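Local coordinates for putative flagellar protein FliS (Parabacteroides merdae ATCC 43184, PDB 4YOK) that is of unknown function, a two-domain beta protein of the DUF3823 family whose N-terminal domain is related to the transthyretin (prealbumin-like) fold, at residues 61-66 and 86-91; 100-105 and 185-190; 120-125 and 156-161; 149-154 and 170-175. One frame throughout, in Å; residues are numbered along the deposited sequence.

Contact 1 (61-66 and 86-91); sequences LFDGEY and VNLKGH
Four backbone hydrogen bonds tie G64 and Y66 to L88 and V86, in two antiparallel hydrogen-bonded pairs. The Y66 pair is the straighter: V86 N gives to Y66 O at 2.8 Å with 174° at the hydrogen, against 145° for G64 N to L88 O. At G64 the backbone angles would jam a CB against the preceding carbonyl, so the position calls for glycine. Between these pairs lies the non-hydrogen-bonded pair E65 and N87, whose side chains run side by side on one face. N87 ND2 donates to E65 OE2 over 2.8 Å, reaching it on the anti side and out of the carboxylate plane.

The pairing joins strand 64-70 to strand 83-88, an outermost strand of the four-stranded antiparallel sheet in the prealbumin-like N-terminal domain. The other face is apolar. L88 has CG anti to its backbone N (chi1 -177°), sending CD2 toward the break between strands 56-62 and 64-70, 3.7 Å from L61 CB and 4.1 Å from Y66 CE2. The phenol swings back to its own segment, Y66 OH giving a 2.6 Å bond to F62 O.

D63 sits at this break with CB 3.5 Å from L88 O; its OD1 is bonded to S10 OG, and OD2 lies 3.7 Å from K89 CD. With an alanine here, S10 OG would probably lose this partner and the lysine chain the carboxylate it runs beside.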
# COMPACT_ATOMS: atom_id res chain seq x y z
N LEU A 61 -4.45 -6.09 -21.64
CA LEU A 61 -4.72 -4.94 -22.50
C LEU A 61 -4.36 -5.21 -23.96
O LEU A 61 -3.58 -6.11 -24.26
CB LEU A 61 -3.89 -3.73 -22.04
CG LEU A 61 -3.92 -3.31 -20.58
CD1 LEU A 61 -2.64 -2.60 -20.22
CD2 LEU A 61 -5.15 -2.45 -20.29
N PHE A 62 -4.89 -4.36 -24.86
CA PHE A 62 -4.54 -4.40 -26.27
C PHE A 62 -3.13 -3.91 -26.40
O PHE A 62 -2.76 -2.95 -25.72
CB PHE A 62 -5.49 -3.53 -27.11
CG PHE A 62 -6.90 -4.05 -27.18
CD1 PHE A 62 -7.20 -5.21 -27.89
CD2 PHE A 62 -7.94 -3.37 -26.56
CE1 PHE A 62 -8.51 -5.70 -27.94
CE2 PHE A 62 -9.25 -3.85 -26.62
CZ PHE A 62 -9.53 -5.01 -27.32
N ASP A 63 -2.33 -4.57 -27.25
CA ASP A 63 -0.94 -4.19 -27.49
C ASP A 63 -0.89 -2.75 -28.00
O ASP A 63 -1.78 -2.32 -28.74
CB ASP A 63 -0.27 -5.14 -28.51
CG ASP A 63 0.06 -6.54 -27.98
OD1 ASP A 63 -0.50 -6.94 -26.92
OD2 ASP A 63 0.85 -7.27 -28.66
N GLY A 64 0.10 -2.01 -27.54
CA GLY A 64 0.29 -0.62 -27.92
C GLY A 64 1.12 0.14 -26.91
O GLY A 64 1.64 -0.45 -25.95
N GLU A 65 1.23 1.45 -27.12
CA GLU A 65 2.00 2.36 -26.28
C GLU A 65 1.08 3.02 -25.26
O GLU A 65 0.01 3.52 -25.62
CB GLU A 65 2.72 3.41 -27.14
CG GLU A 65 3.77 4.19 -26.37
CD GLU A 65 4.81 4.86 -27.24
OE1 GLU A 65 4.51 5.95 -27.78
OE2 GLU A 65 5.91 4.29 -27.38
N TYR A 66 1.49 2.99 -23.99
CA TYR A 66 0.72 3.55 -22.88
C TYR A 66 1.55 4.42 -21.99
O TYR A 66 2.77 4.25 -21.91
CB TYR A 66 0.15 2.42 -22.00
CG TYR A 66 -0.89 1.56 -22.67
CD1 TYR A 66 -2.24 1.89 -22.61
CD2 TYR A 66 -0.54 0.38 -23.32
CE1 TYR A 66 -3.21 1.09 -23.21
CE2 TYR A 66 -1.50 -0.43 -23.93
CZ TYR A 66 -2.83 -0.06 -23.88
OH TYR A 66 -3.79 -0.86 -24.48
N VAL A 86 5.08 2.89 -21.22
CA VAL A 86 4.94 1.44 -21.38
C VAL A 86 4.77 1.10 -22.86
O VAL A 86 3.83 1.59 -23.49
CB VAL A 86 3.70 0.93 -20.55
CG1 VAL A 86 3.45 -0.56 -20.79
CG2 VAL A 86 3.84 1.21 -19.06
N ASN A 87 5.63 0.24 -23.41
CA ASN A 87 5.46 -0.25 -24.77
C ASN A 87 5.03 -1.70 -24.64
O ASN A 87 5.86 -2.57 -24.36
CB ASN A 87 6.72 -0.05 -25.62
CG ASN A 87 6.74 1.29 -26.31
OD1 ASN A 87 7.55 2.18 -25.98
ND2 ASN A 87 5.84 1.50 -27.26
N LEU A 88 3.70 -1.94 -24.68
CA LEU A 88 3.13 -3.27 -24.48
C LEU A 88 3.11 -4.05 -25.79
O LEU A 88 2.36 -3.73 -26.70
CB LEU A 88 1.71 -3.19 -23.88
CG LEU A 88 1.02 -4.52 -23.55
CD1 LEU A 88 1.73 -5.27 -22.43
CD2 LEU A 88 -0.43 -4.27 -23.15
N LYS A 89 3.93 -5.11 -25.83
CA LYS A 89 4.06 -6.05 -26.95
C LYS A 89 4.49 -7.36 -26.31
O LYS A 89 5.61 -7.46 -25.80
CB LYS A 89 5.04 -5.52 -28.02
CG LYS A 89 5.47 -6.54 -29.10
CD LYS A 89 4.32 -7.00 -30.02
CE LYS A 89 4.72 -8.17 -30.90
NZ LYS A 89 4.84 -9.44 -30.13
N GLY A 90 3.55 -8.31 -26.21
CA GLY A 90 3.79 -9.56 -25.51
C GLY A 90 3.79 -9.30 -24.02
O GLY A 90 3.57 -8.15 -23.61
N HIS A 91 4.00 -10.33 -23.20
CA HIS A 91 4.04 -10.16 -21.74
C HIS A 91 5.08 -9.07 -21.39
O HIS A 91 6.23 -9.18 -21.82
CB HIS A 91 4.39 -11.50 -21.07
CG HIS A 91 4.23 -11.50 -19.59
ND1 HIS A 91 3.07 -11.95 -18.99
CD2 HIS A 91 5.08 -11.08 -18.63
CE1 HIS A 91 3.26 -11.81 -17.69
NE2 HIS A 91 4.45 -11.28 -17.43

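Contact 2 (100-105 and 185-190); sequences PYFMIS and VGVLAN
Strands 102-105 and 185-189 run nearly antiparallel, 164° between their directions, but their axes come no closer than 8.2 Å, too far for backbone pairing, so F102, I104 and, just before the strand, Y101 meet V185, V187 and A189 mainly through side chains. That spacing is the mark of two sheets packed face to face, as in a beta sandwich, consistent with the E-set relationship of this domain.

A189 CB is the small knob on which two aromatic rings converge. F102 receives it at the ring edge, in plane, with CE2 3.8 Å away; Y101 CD2 lies 3.7 Å from the same methyl, which meets that ring obliquely. F102 also brings CD2 to 4.1 Å from V187 CG1, the two side chains crossing at about a right angle. With a serine in place of F102, A189 CB would probably keep only Y101 of its two rings, V187 CG1 would lose its aromatic partner, and a gap would be likely to open between the sheets.

Farther along, I104 spreads both branches over the valines. Its CG1 stands beside the backbone N (chi1 -59°), carrying CD1 to within 3.7 Å of V187 CG2, while CG2, anti to that nitrogen, meets V185 CG2 at 4.1 Å. V187 is thus shared, one methyl to F102 and the other to I104.

I122 of strand 115-124 touches both F102 and V187, and I131 of strand 131-139 also reaches F102. Strand 102-111 is outermost in its three-stranded sheet; strand 182-189 lies inside the facing sheet, between 131-139 and 196-202.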
# COMPACT_ATOMS: atom_id res chain seq x y z
N PRO A 100 7.19 8.46 -1.53
CA PRO A 100 6.34 8.31 -0.34
C PRO A 100 6.63 9.39 0.70
O PRO A 100 7.76 9.87 0.75
CB PRO A 100 6.70 6.92 0.22
CG PRO A 100 7.48 6.23 -0.88
CD PRO A 100 8.12 7.32 -1.68
N TYR A 101 5.64 9.75 1.54
CA TYR A 101 5.87 10.72 2.63
C TYR A 101 6.76 10.07 3.69
O TYR A 101 7.70 10.69 4.18
CB TYR A 101 4.52 11.12 3.26
CG TYR A 101 3.65 11.91 2.32
CD1 TYR A 101 4.04 13.17 1.87
CD2 TYR A 101 2.47 11.37 1.81
CE1 TYR A 101 3.27 13.88 0.95
CE2 TYR A 101 1.66 12.10 0.93
CZ TYR A 101 2.07 13.36 0.51
OH TYR A 101 1.31 14.09 -0.37
N PHE A 102 6.47 8.81 4.01
CA PHE A 102 7.15 7.99 5.01
C PHE A 102 7.39 6.57 4.53
O PHE A 102 6.66 6.06 3.68
CB PHE A 102 6.30 7.91 6.32
CG PHE A 102 6.07 9.26 6.96
CD1 PHE A 102 7.06 9.86 7.72
CD2 PHE A 102 4.87 9.94 6.75
CE1 PHE A 102 6.87 11.14 8.26
CE2 PHE A 102 4.67 11.21 7.31
CZ PHE A 102 5.68 11.81 8.04
N MSE A 103 8.41 5.93 5.09
CA MSE A 103 8.71 4.53 4.88
C MSE A 103 8.79 3.87 6.26
O MSE A 103 9.31 4.46 7.20
CB MSE A 103 10.01 4.30 4.07
CG MSE A 103 9.90 4.72 2.60
SE MSE A 103 8.71 3.57 1.51
CE MSE A 103 9.82 1.97 1.51
N ILE A 104 8.28 2.64 6.36
CA ILE A 104 8.32 1.82 7.56
C ILE A 104 9.40 0.77 7.33
O ILE A 104 9.44 0.19 6.24
CB ILE A 104 6.93 1.16 7.85
CG1 ILE A 104 5.82 2.21 8.04
CG2 ILE A 104 7.00 0.20 9.05
CD1 ILE A 104 4.39 1.62 7.90
N SER A 105 10.26 0.53 8.32
CA SER A 105 11.30 -0.49 8.19
C SER A 105 11.57 -1.15 9.55
O SER A 105 11.05 -0.68 10.56
CB SER A 105 12.59 0.12 7.65
OG SER A 105 13.14 1.04 8.58
N VAL A 185 1.27 -2.95 10.22
CA VAL A 185 1.26 -1.61 10.80
C VAL A 185 1.06 -0.62 9.65
O VAL A 185 1.44 -0.92 8.51
CB VAL A 185 2.45 -1.25 11.71
CG1 VAL A 185 2.42 -2.07 13.01
CG2 VAL A 185 3.79 -1.38 10.99
N GLY A 186 0.44 0.52 9.96
CA GLY A 186 0.19 1.56 8.97
C GLY A 186 0.60 2.93 9.46
O GLY A 186 0.57 3.19 10.67
N VAL A 187 1.01 3.81 8.54
CA VAL A 187 1.39 5.20 8.83
C VAL A 187 0.70 6.09 7.80
O VAL A 187 0.91 5.94 6.59
CB VAL A 187 2.93 5.44 8.88
CG1 VAL A 187 3.25 6.93 9.05
CG2 VAL A 187 3.58 4.61 10.00
N LEU A 188 -0.15 6.98 8.30
CA LEU A 188 -0.88 7.96 7.50
C LEU A 188 -0.27 9.35 7.72
O LEU A 188 -0.12 9.78 8.86
CB LEU A 188 -2.37 7.96 7.89
CG LEU A 188 -3.26 8.99 7.17
CD1 LEU A 188 -3.49 8.59 5.70
CD2 LEU A 188 -4.60 9.15 7.90
N ALA A 189 0.06 10.04 6.63
CA ALA A 189 0.61 11.39 6.63
C ALA A 189 -0.51 12.42 6.66
O ALA A 189 -1.56 12.19 6.05
CB ALA A 189 1.44 11.58 5.36
N ASN A 190 -0.27 13.58 7.32
CA ASN A 190 -1.19 14.73 7.26
C ASN A 190 -1.44 15.09 5.81
O ASN A 190 -0.48 15.19 5.02
CB ASN A 190 -0.55 15.96 7.98
CG ASN A 190 -0.73 16.01 9.47
OD1 ASN A 190 -1.25 15.09 10.08
ND2 ASN A 190 -0.32 17.11 10.09

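Contact 3 (120-125 and 156-161); sequences FMINRI and SDVVPG
A single antiparallel bridge, I122 with G161, marks where the chain leaves the loop after strand 151-155 and enters strand 161-168 beside strand 115-124. Both bonds of this hydrogen-bonded pair are present at 2.9 Å: I122 N to G161 O is almost straight, 174° at the hydrogen, and G161 N to I122 O is more bent at 152°. M121 CA adds a CA-H...O contact to G161 O at 3.5 Å. G161 has a positive phi, and a CB there would be jammed against the carbonyl of P160, so the turn into the strand calls for glycine.

This bridge starts the pairing of 115-124 with 161-168 in the three-stranded sheet of the C-terminal domain; F120 continues it by backbone bonds with V163. On the inner side, I122 CD1 meets V158 CG1 at 3.9 Å, the two side chains crossing at about a right angle. V163 and V134 border both of them, placing the pair between this sheet and strand 131-139 of the other.

Two residues on from I122, on the same face but at the strand's solvent-exposed end, R124 meets P160 and also touches F102. P160 CG packs obliquely against the guanidinium, 3.5 Å from R124 NH1, and also lies 4.0 Å from R124 CB. The arginine chain is extended as far as CD, and the bend at chi3 (54°) turns the guanidinium so that NH1 comes against the proline.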
# COMPACT_ATOMS: atom_id res chain seq x y z
N PHE A 120 9.27 -0.73 15.35
CA PHE A 120 9.64 -0.45 13.96
C PHE A 120 10.19 0.95 13.84
O PHE A 120 10.18 1.71 14.82
CB PHE A 120 8.45 -0.66 12.97
CG PHE A 120 7.19 0.09 13.33
CD1 PHE A 120 6.28 -0.44 14.25
CD2 PHE A 120 6.85 1.26 12.67
CE1 PHE A 120 5.11 0.24 14.57
CE2 PHE A 120 5.66 1.93 12.98
CZ PHE A 120 4.82 1.44 13.96
N MSE A 121 10.72 1.27 12.67
CA MSE A 121 11.26 2.58 12.37
C MSE A 121 10.39 3.29 11.34
O MSE A 121 9.96 2.68 10.36
CB MSE A 121 12.69 2.44 11.81
CG MSE A 121 13.69 2.06 12.86
SE MSE A 121 14.64 3.66 13.39
CE MSE A 121 15.54 4.04 11.63
N ILE A 122 10.13 4.57 11.57
CA ILE A 122 9.39 5.42 10.64
C ILE A 122 10.39 6.42 10.12
O ILE A 122 10.92 7.23 10.90
CB ILE A 122 8.14 6.11 11.24
CG1 ILE A 122 7.09 5.07 11.69
CG2 ILE A 122 7.54 7.11 10.20
CD1 ILE A 122 6.00 5.66 12.63
N ASN A 123 10.70 6.33 8.84
CA ASN A 123 11.65 7.20 8.17
C ASN A 123 10.90 8.26 7.37
O ASN A 123 10.10 7.91 6.50
CB ASN A 123 12.54 6.36 7.23
CG ASN A 123 13.10 5.12 7.91
OD1 ASN A 123 13.92 5.23 8.82
ND2 ASN A 123 12.55 3.94 7.61
N ARG A 124 11.18 9.54 7.65
CA ARG A 124 10.56 10.64 6.92
C ARG A 124 11.31 10.85 5.60
O ARG A 124 12.52 11.10 5.61
CB ARG A 124 10.54 11.93 7.76
CG ARG A 124 9.79 13.08 7.05
CD ARG A 124 9.68 14.37 7.87
NE ARG A 124 11.00 14.82 8.31
CZ ARG A 124 11.35 14.95 9.59
NH1 ARG A 124 10.47 14.68 10.56
NH2 ARG A 124 12.56 15.36 9.92
N ILE A 125 10.61 10.70 4.48
CA ILE A 125 11.19 10.89 3.13
C ILE A 125 10.97 12.33 2.66
O ILE A 125 11.89 12.92 2.08
CB ILE A 125 10.60 9.84 2.12
CG1 ILE A 125 10.77 8.36 2.60
CG2 ILE A 125 11.15 10.03 0.70
CD1 ILE A 125 12.22 7.87 2.91
N SER A 156 -1.94 8.67 17.86
CA SER A 156 -1.98 9.95 17.16
C SER A 156 -0.83 10.91 17.50
O SER A 156 -0.81 12.03 16.99
CB SER A 156 -3.30 10.65 17.48
OG SER A 156 -3.31 10.96 18.87
N ASP A 157 0.10 10.50 18.36
CA ASP A 157 1.17 11.43 18.77
C ASP A 157 2.58 10.93 18.41
O ASP A 157 3.57 11.39 18.97
CB ASP A 157 1.06 11.67 20.30
CG ASP A 157 1.32 10.41 21.12
OD1 ASP A 157 1.27 9.29 20.54
OD2 ASP A 157 1.56 10.53 22.34
N VAL A 158 2.67 10.00 17.45
CA VAL A 158 3.94 9.41 17.00
C VAL A 158 4.67 10.37 16.07
O VAL A 158 4.04 11.03 15.23
CB VAL A 158 3.72 8.03 16.33
CG1 VAL A 158 5.05 7.35 15.98
CG2 VAL A 158 2.88 7.11 17.23
N VAL A 159 5.99 10.43 16.20
CA VAL A 159 6.86 11.25 15.34
C VAL A 159 7.86 10.31 14.64
O VAL A 159 8.06 9.20 15.12
CB VAL A 159 7.56 12.41 16.12
CG1 VAL A 159 6.55 13.46 16.61
CG2 VAL A 159 8.41 11.89 17.28
N PRO A 160 8.54 10.72 13.53
CA PRO A 160 9.52 9.83 12.89
C PRO A 160 10.65 9.42 13.83
O PRO A 160 11.01 10.15 14.76
CB PRO A 160 10.05 10.68 11.73
CG PRO A 160 8.94 11.61 11.42
CD PRO A 160 8.42 11.99 12.78
N GLY A 161 11.20 8.24 13.57
CA GLY A 161 12.26 7.62 14.35
C GLY A 161 11.88 6.23 14.81
O GLY A 161 11.04 5.57 14.18

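Contact 4 (149-154 and 170-175); sequences NLYRQD and SGNTEI
L150 lies across E174, the two side chains at about a right angle: L150 CG is 3.8 Å from E174 CB, and L150 CD2 rests 3.6 Å from E174 O. Next to it I175 points its CD1 at Y151, 3.8 Å from Y151 CB and oblique to the ring. N172 comes to the edge of that ring, near its plane, with ND2 3.8 Å from Y151 CD1 and the amide turned 73° from the ring.

This amide is held from within its own segment. N172 is the N-cap of helix 173-177, its OD1 accepting from I175 N at 3.2 Å. CG anti to the backbone N (chi1 -169°) places the amide between helix and ring, and its chi2 rotation (-55°) puts OD1 toward I175 N and ND2 toward Y151. L150 and Y151 form a classic beta bulge opposite L138, which is consistent with two successive residues both reaching the short helix as strand 151-155 begins at the edge of its sheet.

Farther out, E174 OE2 makes a salt bridge with K177. I175 also touches L138 and I169, and I169 touches Y151 as well.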
# COMPACT_ATOMS: atom_id res chain seq x y z
N ASN A 149 -9.93 -5.50 8.82
CA ASN A 149 -9.20 -6.03 9.96
C ASN A 149 -10.18 -6.54 11.01
O ASN A 149 -11.36 -6.20 10.98
CB ASN A 149 -8.31 -4.91 10.55
CG ASN A 149 -9.09 -3.71 11.06
OD1 ASN A 149 -9.75 -3.81 12.09
ND2 ASN A 149 -9.04 -2.57 10.37
N LEU A 150 -9.65 -7.32 11.95
CA LEU A 150 -10.36 -7.86 13.10
C LEU A 150 -10.11 -6.99 14.34
O LEU A 150 -10.88 -7.00 15.31
CB LEU A 150 -9.80 -9.28 13.32
CG LEU A 150 -10.61 -10.21 14.17
CD1 LEU A 150 -11.82 -10.71 13.41
CD2 LEU A 150 -9.76 -11.40 14.58
N TYR A 151 -8.98 -6.26 14.34
CA TYR A 151 -8.57 -5.39 15.45
C TYR A 151 -7.75 -4.25 14.89
O TYR A 151 -6.89 -4.47 14.03
CB TYR A 151 -7.72 -6.18 16.49
CG TYR A 151 -7.17 -5.31 17.60
CD1 TYR A 151 -7.91 -5.08 18.76
CD2 TYR A 151 -5.92 -4.71 17.49
CE1 TYR A 151 -7.43 -4.26 19.77
CE2 TYR A 151 -5.41 -3.89 18.51
CZ TYR A 151 -6.19 -3.65 19.64
OH TYR A 151 -5.73 -2.85 20.66
N ARG A 152 -8.01 -3.03 15.41
CA ARG A 152 -7.29 -1.84 15.01
C ARG A 152 -7.13 -0.95 16.22
O ARG A 152 -8.11 -0.74 16.94
CB ARG A 152 -8.06 -1.08 13.88
CG ARG A 152 -7.43 0.29 13.54
CD ARG A 152 -8.13 0.95 12.35
NE ARG A 152 -7.87 2.39 12.31
CZ ARG A 152 -8.46 3.24 11.47
NH1 ARG A 152 -9.31 2.79 10.55
NH2 ARG A 152 -8.22 4.54 11.55
N GLN A 153 -5.91 -0.44 16.43
CA GLN A 153 -5.66 0.54 17.49
C GLN A 153 -4.82 1.66 16.90
O GLN A 153 -3.74 1.38 16.37
CB GLN A 153 -4.96 -0.08 18.72
CG GLN A 153 -4.68 0.96 19.85
CD GLN A 153 -5.95 1.51 20.46
OE1 GLN A 153 -6.90 0.78 20.74
NE2 GLN A 153 -6.04 2.82 20.58
N ASP A 154 -5.31 2.90 16.98
CA ASP A 154 -4.59 4.08 16.46
C ASP A 154 -3.81 4.78 17.55
O ASP A 154 -4.21 4.78 18.72
CB ASP A 154 -5.56 5.08 15.83
CG ASP A 154 -6.30 4.57 14.60
OD1 ASP A 154 -6.01 3.43 14.15
OD2 ASP A 154 -7.16 5.30 14.09
N SER A 170 -6.51 -7.79 25.11
CA SER A 170 -7.16 -8.66 26.11
C SER A 170 -8.69 -8.55 26.03
O SER A 170 -9.22 -7.52 25.64
CB SER A 170 -6.67 -8.32 27.51
OG SER A 170 -7.12 -7.01 27.85
N GLY A 171 -9.38 -9.64 26.32
CA GLY A 171 -10.84 -9.65 26.24
C GLY A 171 -11.42 -9.70 24.84
O GLY A 171 -12.64 -9.90 24.69
N ASN A 172 -10.58 -9.51 23.78
CA ASN A 172 -11.03 -9.58 22.38
C ASN A 172 -11.15 -11.06 21.98
O ASN A 172 -10.14 -11.72 21.69
CB ASN A 172 -10.09 -8.83 21.45
CG ASN A 172 -10.64 -8.65 20.06
OD1 ASN A 172 -11.02 -9.61 19.37
ND2 ASN A 172 -10.72 -7.42 19.62
N THR A 173 -12.41 -11.56 21.98
CA THR A 173 -12.78 -12.95 21.69
C THR A 173 -12.52 -13.35 20.25
O THR A 173 -12.23 -14.51 20.01
CB THR A 173 -14.26 -13.23 22.04
OG1 THR A 173 -15.11 -12.31 21.35
CG2 THR A 173 -14.52 -13.17 23.54
N GLU A 174 -12.62 -12.40 19.29
CA GLU A 174 -12.39 -12.68 17.87
C GLU A 174 -10.93 -13.09 17.61
O GLU A 174 -10.70 -14.02 16.84
CB GLU A 174 -12.77 -11.47 17.00
CG GLU A 174 -14.28 -11.28 16.87
CD GLU A 174 -15.05 -12.49 16.37
OE1 GLU A 174 -14.78 -12.95 15.24
OE2 GLU A 174 -15.91 -13.00 17.13
N ILE A 175 -9.96 -12.43 18.29
CA ILE A 175 -8.53 -12.77 18.16
C ILE A 175 -8.28 -14.22 18.70
O ILE A 175 -7.65 -15.02 18.02
CB ILE A 175 -7.63 -11.70 18.89
CG1 ILE A 175 -7.67 -10.35 18.11
CG2 ILE A 175 -6.17 -12.22 19.03
CD1 ILE A 175 -7.23 -9.13 18.88

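Contact 1 stands apart in the N-terminal domain, its centre about 33 Å or more from the others, all in the C-terminal domain. Contact 2 is the buried one, purely apolar between two sheets; contacts 1 and 3 are partly buried. Contact 3 adjoins contact 2, since strands 102-111 and 115-124 are sheet neighbours, with M103 O and N123 N 2.8 Å apart; it mixes a backbone bridge with an inward apolar pair. Contacts 1 and 3 both pair strands of one sheet, contact 1 over three residue pairs and contact 3 over one. Contact 4 is at the surface, where a helix start meets an edge strand of the sheet that also holds 182-189 of contact 2.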